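Local coordinates for beta-hexosaminidase (Neisseria gonorrhoeae, PDB 6JTJ), which probably cleaves terminal beta-1,4-linked N-acetylglucosamine from peptide-linked peptidoglycan fragments during cell-wall recycling, at residues R245-H259 with L281-D294. Residues are numbered along the deposited sequence; the frame is centred on the assembly and turned at random.
Sequences RIMSREGMAAVMPAH and LRRDIGFKGVIFSD
Two neighbouring parallel strands of the TIM-type barrel of this family 3 glycosidase, 254-257 and 290-294, meet here together with the ends of the helices that precede them. Three backbone bonds join the strands: Val290 N to Ala253 O (2.9 Å), Val255 N to Val290 O (2.9 Å) and Phe292 N to Val255 O (3.1 Å). On one face of the sheet Ala254 CB touches Phe292 CE2 at 3.7 Å, while Met256 SD approaches the same ring obliquely, 4.9 Å from the Phe292 centroid, in a Met-aromatic contact. On the other, Val255 CG1 and Leu281 CD2 meet tip to tip.

Phe287, in the loop between helix 274-284 and strand 290-295, packs against residues 248-255. A chi1 of 178° carries its ring away from its own backbone N and against Val255 and Ser248: Val255 CG2 sits over one face, toward the rim, and Ser248 OG lies in plane at the edge, 3.4 Å from Phe287 CD1. A water links Ser248 OG to Ile285 O. Farther out, Arg245 lays its guanidinium over Ile285 CG1 and forms a salt bridge through NH2 to Asp284 OD1 (2.8 Å), the two charged planes perpendicular; Arg245 NH1 forms a second salt bridge, to Glu237 OE1.

At the C-terminal ends of the strands, Asp294, the predicted nucleophile, brings OD2 to 3.1 Å from His259 ND1, and a water bridges OD2 to Ala258 O. Met256 approaches the bound N-acetylglucosamine and Lys210, a predicted substrate-binding residue. Strands 208-212 and 321-323 flank the pair on either side, and helix 186-202 packs against helix 242-249.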
ATOM      1  N   ARG C 245     -10.891  -4.971 -20.780  1.00 25.57           N
ATOM      2  CA  ARG C 245     -11.360  -5.236 -22.148  1.00 29.64           C
ATOM      3  C   ARG C 245     -12.061  -4.045 -22.759  1.00 29.18           C
ATOM      4  O   ARG C 245     -11.767  -3.636 -23.882  1.00 27.58           O
ATOM      5  CB  ARG C 245     -12.330  -6.404 -22.179  1.00 32.86           C
ATOM      6  CG  ARG C 245     -11.669  -7.752 -22.062  1.00 36.77           C
ATOM      7  CD  ARG C 245     -12.732  -8.782 -22.421  1.00 41.17           C
ATOM      8  NE  ARG C 245     -12.213  -9.894 -23.270  1.00 49.72           N
ATOM      9  CZ  ARG C 245     -11.342 -10.826 -22.878  1.00 50.01           C
ATOM     10  NH1 ARG C 245     -10.901 -10.835 -21.637  1.00 51.65           N
ATOM     11  NH2 ARG C 245     -10.925 -11.765 -23.731  1.00 49.69           N
ATOM     12  N   ILE C 246     -12.980  -3.478 -21.990  1.00 28.36           N
ATOM     13  CA  ILE C 246     -13.808  -2.391 -22.472  1.00 29.76           C
ATOM     14  C   ILE C 246     -12.952  -1.140 -22.710  1.00 29.10           C
ATOM     15  O   ILE C 246     -13.104  -0.461 -23.731  1.00 30.60           O
ATOM     16  CB  ILE C 246     -14.954  -2.126 -21.478  1.00 34.46           C
ATOM     17  CG1 ILE C 246     -15.899  -3.343 -21.452  1.00 40.68           C
ATOM     18  CG2 ILE C 246     -15.715  -0.873 -21.856  1.00 35.28           C
ATOM     19  CD1 ILE C 246     -16.907  -3.374 -20.295  1.00 46.89           C
ATOM     20  N   MET C 247     -12.066  -0.820 -21.766  1.00 25.19           N
ATOM     21  CA  MET C 247     -11.176   0.345 -21.933  1.00 22.94           C
ATOM     22  C   MET C 247     -10.237   0.172 -23.121  1.00 22.74           C
ATOM     23  O   MET C 247     -10.002   1.121 -23.873  1.00 22.01           O
ATOM     24  CB  MET C 247     -10.391   0.586 -20.671  1.00 22.28           C
ATOM     25  CG  MET C 247     -11.235   1.159 -19.551  1.00 23.91           C
ATOM     26  SD  MET C 247     -11.525   2.914 -19.794  1.00 22.73           S
ATOM     27  CE  MET C 247      -9.968   3.614 -19.281  1.00 23.64           C
ATOM     28  N   SER C 248      -9.726  -1.045 -23.299  1.00 22.39           N
ATOM     29  CA  SER C 248      -8.904  -1.367 -24.443  1.00 23.21           C
ATOM     30  C   SER C 248      -9.666  -1.071 -25.735  1.00 25.23           C
ATOM     31  O   SER C 248      -9.167  -0.386 -26.609  1.00 24.02           O
ATOM     32  CB  SER C 248      -8.483  -2.839 -24.408  1.00 23.20           C
ATOM     33  OG  SER C 248      -7.669  -3.154 -25.526  1.00 23.85           O
ATOM     34  N   ARG C 249     -10.882  -1.592 -25.836  1.00 28.73           N
ATOM     35  CA  ARG C 249     -11.727  -1.365 -27.008  1.00 32.28           C
ATOM     36  C   ARG C 249     -11.933   0.104 -27.278  1.00 31.41           C
ATOM     37  O   ARG C 249     -11.932   0.526 -28.416  1.00 33.10           O
ATOM     38  CB  ARG C 249     -13.094  -1.998 -26.817  1.00 37.58           C
ATOM     39  CG  ARG C 249     -13.669  -2.555 -28.101  1.00 45.47           C
ATOM     40  CD  ARG C 249     -15.176  -2.389 -28.202  1.00 49.27           C
ATOM     41  NE  ARG C 249     -15.893  -2.835 -27.009  1.00 57.29           N
ATOM     42  CZ  ARG C 249     -16.690  -2.081 -26.242  1.00 62.62           C
ATOM     43  NH1 ARG C 249     -16.906  -0.795 -26.502  1.00 62.22           N
ATOM     44  NH2 ARG C 249     -17.283  -2.633 -25.182  1.00 63.41           N
ATOM     45  N   GLU C 250     -12.073   0.895 -26.218  1.00 30.57           N
ATOM     46  CA  GLU C 250     -12.335   2.322 -26.351  1.00 29.06           C
ATOM     47  C   GLU C 250     -11.111   3.214 -26.371  1.00 28.04           C
ATOM     48  O   GLU C 250     -11.220   4.419 -26.120  1.00 31.39           O
ATOM     49  CB  GLU C 250     -13.289   2.767 -25.241  1.00 30.98           C
ATOM     50  CG  GLU C 250     -14.644   2.070 -25.309  1.00 33.40           C
ATOM     51  CD  GLU C 250     -15.388   2.369 -26.592  1.00 33.34           C
ATOM     52  OE1 GLU C 250     -15.411   3.555 -26.987  1.00 33.47           O
ATOM     53  OE2 GLU C 250     -15.900   1.413 -27.220  1.00 35.96           O
ATOM     54  N   GLY C 251      -9.937   2.655 -26.661  1.00 25.65           N
ATOM     55  CA  GLY C 251      -8.759   3.495 -26.966  1.00 24.17           C
ATOM     56  C   GLY C 251      -7.770   3.786 -25.841  1.00 22.49           C
ATOM     57  O   GLY C 251      -6.930   4.668 -25.966  1.00 22.98           O
ATOM     58  N   MET C 252      -7.831   3.017 -24.751  1.00 22.72           N
ATOM     59  CA  MET C 252      -6.853   3.142 -23.663  1.00 21.35           C
ATOM     60  C   MET C 252      -5.431   3.027 -24.210  1.00 21.18           C
ATOM     61  O   MET C 252      -5.147   2.117 -24.987  1.00 20.63           O
ATOM     62  CB  MET C 252      -7.119   2.050 -22.622  1.00 20.88           C
ATOM     63  CG  MET C 252      -6.151   2.023 -21.453  1.00 20.22           C
ATOM     64  SD  MET C 252      -6.684   0.870 -20.163  1.00 19.14           S
ATOM     65  CE  MET C 252      -6.715  -0.682 -21.042  1.00 19.39           C
ATOM     66  N   ALA C 253      -4.549   3.929 -23.795  1.00 20.90           N
ATOM     67  CA  ALA C 253      -3.196   4.019 -24.377  1.00 22.09           C
ATOM     68  C   ALA C 253      -2.172   3.088 -23.766  1.00 22.71           C
ATOM     69  O   ALA C 253      -1.202   2.718 -24.411  1.00 22.74           O
ATOM     70  CB  ALA C 253      -2.678   5.435 -24.272  1.00 22.10           C
ATOM     71  N   ALA C 254      -2.387   2.724 -22.502  1.00 23.14           N
ATOM     72  CA  ALA C 254      -1.401   1.968 -21.775  1.00 22.05           C
ATOM     73  C   ALA C 254      -2.024   1.207 -20.631  1.00 23.02           C
ATOM     74  O   ALA C 254      -3.159   1.476 -20.207  1.00 22.32           O
ATOM     75  CB  ALA C 254      -0.351   2.909 -21.230  1.00 21.53           C
ATOM     76  N   VAL C 255      -1.237   0.291 -20.112  1.00 22.84           N
ATOM     77  CA  VAL C 255      -1.604  -0.529 -18.970  1.00 23.54           C
ATOM     78  C   VAL C 255      -0.376  -0.650 -18.062  1.00 24.02           C
ATOM     79  O   VAL C 255       0.762  -0.681 -18.563  1.00 24.01           O
ATOM     80  CB  VAL C 255      -2.083  -1.876 -19.516  1.00 25.91           C
ATOM     81  CG1 VAL C 255      -1.734  -3.018 -18.605  1.00 27.60           C
ATOM     82  CG2 VAL C 255      -3.581  -1.825 -19.806  1.00 26.15           C
ATOM     83  N   MET C 256      -0.609  -0.663 -16.751  1.00 24.54           N
ATOM     84  CA  MET C 256       0.394  -1.030 -15.771  1.00 25.96           C
ATOM     85  C   MET C 256      -0.045  -2.379 -15.206  1.00 24.68           C
ATOM     86  O   MET C 256      -1.205  -2.552 -14.847  1.00 21.22           O
ATOM     87  CB  MET C 256       0.464  -0.091 -14.549  1.00 30.57           C
ATOM     88  CG  MET C 256       1.039   1.373 -14.743  1.00 36.91           C
ATOM     89  SD  MET C 256       2.820   1.562 -14.807  1.00 48.23           S
ATOM     90  CE  MET C 256       3.359   0.167 -13.805  1.00 44.20           C
ATOM     91  N   PRO C 257       0.890  -3.330 -15.097  1.00 24.36           N
ATOM     92  CA  PRO C 257       0.513  -4.646 -14.611  1.00 23.34           C
ATOM     93  C   PRO C 257       0.516  -4.712 -13.106  1.00 21.38           C
ATOM     94  O   PRO C 257       1.213  -3.939 -12.449  1.00 21.05           O
ATOM     95  CB  PRO C 257       1.610  -5.538 -15.187  1.00 25.03           C
ATOM     96  CG  PRO C 257       2.817  -4.673 -15.125  1.00 26.48           C
ATOM     97  CD  PRO C 257       2.327  -3.255 -15.388  1.00 24.63           C
ATOM     98  N   ALA C 258      -0.263  -5.637 -12.570  1.00 20.90           N
ATOM     99  CA  ALA C 258      -0.243  -5.915 -11.138  1.00 22.49           C
ATOM    100  C   ALA C 258       0.995  -6.746 -10.795  1.00 23.41           C
ATOM    101  O   ALA C 258       1.343  -7.675 -11.516  1.00 22.30           O
ATOM    102  CB  ALA C 258      -1.501  -6.661 -10.728  1.00 21.46           C
ATOM    103  N   HIS C 259       1.642  -6.395  -9.687  1.00 29.60           N
ATOM    104  CA  HIS C 259       2.692  -7.217  -9.109  1.00 34.76           C
ATOM    105  C   HIS C 259       2.013  -8.274  -8.249  1.00 32.53           C
ATOM    106  O   HIS C 259       1.993  -8.195  -7.018  1.00 34.98           O
ATOM    107  CB  HIS C 259       3.652  -6.346  -8.289  1.00 42.22           C
ATOM    108  CG  HIS C 259       4.906  -7.041  -7.882  1.00 54.40           C
ATOM    109  ND1 HIS C 259       5.656  -7.849  -8.720  1.00 59.08           N
ATOM    110  CD2 HIS C 259       5.545  -7.024  -6.694  1.00 59.18           C
ATOM    111  CE1 HIS C 259       6.695  -8.313  -8.047  1.00 63.96           C
ATOM    112  NE2 HIS C 259       6.651  -7.824  -6.819  1.00 65.91           N
ATOM    113  N   LEU C 281      -3.578 -10.441 -22.898  1.00 26.60           N
ATOM    114  CA  LEU C 281      -3.755  -9.023 -23.201  1.00 24.74           C
ATOM    115  C   LEU C 281      -3.611  -8.682 -24.693  1.00 23.83           C
ATOM    116  O   LEU C 281      -4.445  -7.975 -25.238  1.00 23.03           O
ATOM    117  CB  LEU C 281      -2.794  -8.167 -22.352  1.00 24.62           C
ATOM    118  CG  LEU C 281      -2.920  -6.650 -22.475  1.00 24.41           C
ATOM    119  CD1 LEU C 281      -4.351  -6.171 -22.275  1.00 23.97           C
ATOM    120  CD2 LEU C 281      -1.978  -5.959 -21.486  1.00 23.89           C
ATOM    121  N   ARG C 282      -2.542  -9.139 -25.341  1.00 25.31           N
ATOM    122  CA  ARG C 282      -2.346  -8.869 -26.771  1.00 28.83           C
ATOM    123  C   ARG C 282      -3.310  -9.684 -27.622  1.00 32.61           C
ATOM    124  O   ARG C 282      -4.130  -9.122 -28.339  1.00 35.72           O
ATOM    125  CB  ARG C 282      -0.906  -9.161 -27.222  1.00 28.70           C
ATOM    126  CG  ARG C 282       0.176  -8.247 -26.668  1.00 28.23           C
ATOM    127  CD  ARG C 282       0.040  -6.833 -27.177  1.00 27.25           C
ATOM    128  NE  ARG C 282       1.135  -6.004 -26.706  1.00 26.51           N
ATOM    129  CZ  ARG C 282       1.072  -4.688 -26.504  1.00 24.91           C
ATOM    130  NH1 ARG C 282      -0.037  -4.003 -26.717  1.00 23.46           N
ATOM    131  NH2 ARG C 282       2.159  -4.040 -26.104  1.00 25.78           N
ATOM    132  N   ARG C 283      -3.205 -11.006 -27.543  1.00 36.66           N
ATOM    133  CA  ARG C 283      -3.936 -11.879 -28.463  1.00 42.95           C
ATOM    134  C   ARG C 283      -5.428 -11.908 -28.201  1.00 42.53           C
ATOM    135  O   ARG C 283      -6.216 -11.642 -29.089  1.00 44.03           O
ATOM    136  CB  ARG C 283      -3.424 -13.330 -28.418  1.00 48.84           C
ATOM    137  CG  ARG C 283      -3.158 -13.868 -29.805  1.00 55.37           C
ATOM    138  CD  ARG C 283      -3.311 -15.343 -29.976  1.00 61.22           C
ATOM    139  NE  ARG C 283      -2.915 -16.235 -28.906  1.00 65.94           N
ATOM    140  CZ  ARG C 283      -3.740 -16.666 -27.960  1.00 65.49           C
ATOM    141  NH1 ARG C 283      -4.995 -16.214 -27.895  1.00 64.77           N
ATOM    142  NH2 ARG C 283      -3.292 -17.516 -27.060  1.00 64.54           N
ATOM    143  N   ASP C 284      -5.804 -12.275 -26.987  1.00 38.88           N
ATOM    144  CA  ASP C 284      -7.194 -12.478 -26.649  1.00 39.50           C
ATOM    145  C   ASP C 284      -7.962 -11.149 -26.556  1.00 38.60           C
ATOM    146  O   ASP C 284      -9.063 -11.023 -27.098  1.00 39.49           O
ATOM    147  CB  ASP C 284      -7.265 -13.260 -25.351  1.00 44.30           C
ATOM    148  CG  ASP C 284      -8.596 -13.906 -25.131  1.00 52.11           C
ATOM    149  OD1 ASP C 284      -9.620 -13.350 -25.580  1.00 59.54           O
ATOM    150  OD2 ASP C 284      -8.625 -14.956 -24.457  1.00 57.69           O
ATOM    151  N   ILE C 285      -7.382 -10.152 -25.888  1.00 32.51           N
ATOM    152  CA  ILE C 285      -8.062  -8.881 -25.694  1.00 28.22           C
ATOM    153  C   ILE C 285      -7.881  -7.934 -26.890  1.00 26.66           C
ATOM    154  O   ILE C 285      -8.734  -7.079 -27.136  1.00 25.65           O
ATOM    155  CB  ILE C 285      -7.633  -8.209 -24.360  1.00 27.90           C
ATOM    156  CG1 ILE C 285      -8.136  -9.059 -23.197  1.00 28.37           C
ATOM    157  CG2 ILE C 285      -8.160  -6.781 -24.241  1.00 26.15           C
ATOM    158  CD1 ILE C 285      -7.541  -8.719 -21.856  1.00 29.08           C
ATOM    159  N   GLY C 286      -6.775  -8.063 -27.609  1.00 25.18           N
ATOM    160  CA  GLY C 286      -6.519  -7.217 -28.780  1.00 25.16           C
ATOM    161  C   GLY C 286      -5.913  -5.866 -28.464  1.00 24.05           C
ATOM    162  O   GLY C 286      -5.957  -4.952 -29.286  1.00 24.69           O
ATOM    163  N   PHE C 287      -5.323  -5.727 -27.277  1.00 23.30           N
ATOM    164  CA  PHE C 287      -4.761  -4.446 -26.856  1.00 22.27           C
ATOM    165  C   PHE C 287      -3.520  -4.105 -27.684  1.00 22.70           C
ATOM    166  O   PHE C 287      -2.598  -4.904 -27.790  1.00 21.82           O
ATOM    167  CB  PHE C 287      -4.421  -4.504 -25.349  1.00 21.87           C
ATOM    168  CG  PHE C 287      -3.788  -3.259 -24.816  1.00 20.28           C
ATOM    169  CD1 PHE C 287      -4.487  -2.058 -24.791  1.00 21.03           C
ATOM    170  CD2 PHE C 287      -2.488  -3.278 -24.328  1.00 20.21           C
ATOM    171  CE1 PHE C 287      -3.899  -0.901 -24.262  1.00 20.80           C
ATOM    172  CE2 PHE C 287      -1.900  -2.135 -23.802  1.00 19.71           C
ATOM    173  CZ  PHE C 287      -2.600  -0.942 -23.788  1.00 19.57           C
ATOM    174  N   LYS C 288      -3.483  -2.898 -28.219  1.00 24.39           N
ATOM    175  CA  LYS C 288      -2.363  -2.445 -29.036  1.00 26.74           C
ATOM    176  C   LYS C 288      -1.512  -1.350 -28.425  1.00 24.67           C
ATOM    177  O   LYS C 288      -0.585  -0.865 -29.061  1.00 24.48           O
ATOM    178  CB  LYS C 288      -2.890  -1.961 -30.396  1.00 30.17           C
ATOM    179  CG  LYS C 288      -3.741  -3.009 -31.115  1.00 33.52           C
ATOM    180  CD  LYS C 288      -3.678  -2.780 -32.601  1.00 38.91           C
ATOM    181  CE  LYS C 288      -4.634  -3.676 -33.362  1.00 42.43           C
ATOM    182  NZ  LYS C 288      -4.490  -5.084 -32.900  1.00 44.82           N
ATOM    183  N   GLY C 289      -1.812  -0.945 -27.196  1.00 23.29           N
ATOM    184  CA  GLY C 289      -1.088   0.143 -26.575  1.00 21.74           C
ATOM    185  C   GLY C 289       0.162  -0.291 -25.842  1.00 20.56           C
ATOM    186  O   GLY C 289       0.673  -1.384 -26.031  1.00 18.80           O
ATOM    187  N   VAL C 290       0.656   0.605 -24.993  1.00 20.90           N
ATOM    188  CA  VAL C 290       1.862   0.356 -24.200  1.00 21.00           C
ATOM    189  C   VAL C 290       1.574  -0.589 -23.044  1.00 20.36           C
ATOM    190  O   VAL C 290       0.587  -0.430 -22.310  1.00 20.59           O
ATOM    191  CB  VAL C 290       2.411   1.661 -23.585  1.00 19.69           C
ATOM    192  CG1 VAL C 290       3.452   1.383 -22.503  1.00 19.25           C
ATOM    193  CG2 VAL C 290       2.966   2.546 -24.674  1.00 20.12           C
ATOM    194  N   ILE C 291       2.443  -1.577 -22.881  1.00 21.07           N
ATOM    195  CA  ILE C 291       2.496  -2.326 -21.638  1.00 20.60           C
ATOM    196  C   ILE C 291       3.744  -1.847 -20.905  1.00 21.69           C
ATOM    197  O   ILE C 291       4.877  -2.119 -21.355  1.00 22.22           O
ATOM    198  CB  ILE C 291       2.544  -3.826 -21.898  1.00 21.75           C
ATOM    199  CG1 ILE C 291       1.291  -4.268 -22.648  1.00 21.51           C
ATOM    200  CG2 ILE C 291       2.645  -4.591 -20.582  1.00 22.95           C
ATOM    201  CD1 ILE C 291       1.328  -5.713 -23.104  1.00 21.57           C
ATOM    202  N   PHE C 292       3.554  -1.120 -19.808  1.00 19.80           N
ATOM    203  CA  PHE C 292       4.657  -0.774 -18.922  1.00 20.59           C
ATOM    204  C   PHE C 292       5.066  -1.954 -18.048  1.00 23.27           C
ATOM    205  O   PHE C 292       4.259  -2.825 -17.785  1.00 23.29           O
ATOM    206  CB  PHE C 292       4.275   0.360 -18.005  1.00 21.09           C
ATOM    207  CG  PHE C 292       4.184   1.680 -18.684  1.00 21.91           C
ATOM    208  CD1 PHE C 292       5.324   2.306 -19.177  1.00 22.24           C
ATOM    209  CD2 PHE C 292       2.960   2.306 -18.833  1.00 22.75           C
ATOM    210  CE1 PHE C 292       5.245   3.538 -19.784  1.00 22.55           C
ATOM    211  CE2 PHE C 292       2.876   3.536 -19.453  1.00 22.81           C
ATOM    212  CZ  PHE C 292       4.018   4.155 -19.928  1.00 22.43           C
ATOM    213  N   SER C 293       6.319  -1.976 -17.582  1.00 24.29           N
ATOM    214  CA  SER C 293       6.772  -2.995 -16.627  1.00 26.58           C
ATOM    215  C   SER C 293       6.416  -2.513 -15.230  1.00 30.17           C
ATOM    216  O   SER C 293       5.995  -1.386 -15.056  1.00 30.01           O
ATOM    217  CB  SER C 293       8.294  -3.169 -16.698  1.00 27.22           C
ATOM    218  OG  SER C 293       8.962  -2.131 -16.007  1.00 24.43           O
ATOM    219  N   ASP C 294       6.629  -3.324 -14.206  1.00 38.43           N
ATOM    220  CA  ASP C 294       6.632  -2.711 -12.833  1.00 46.74           C
ATOM    221  C   ASP C 294       7.945  -1.959 -12.662  1.00 47.37           C
ATOM    222  O   ASP C 294       8.843  -2.136 -13.479  1.00 44.58           O
ATOM    223  CB  ASP C 294       6.431  -3.688 -11.656  1.00 50.50           C
ATOM    224  CG  ASP C 294       6.405  -5.136 -12.064  1.00 56.53           C
ATOM    225  OD1 ASP C 294       6.825  -5.438 -13.213  1.00 54.31           O
ATOM    226  OD2 ASP C 294       5.945  -5.951 -11.216  1.00 54.99           O
TER
HETATM  227  O   HOH W   1     -11.351  -5.535 -25.911  1.00 37.19           O
HETATM  228  O   HOH W   2      -9.132  -4.387 -27.230  1.00 31.81           O
HETATM  229  O   HOH W   3       4.103  -7.765 -12.076  1.00 38.33           O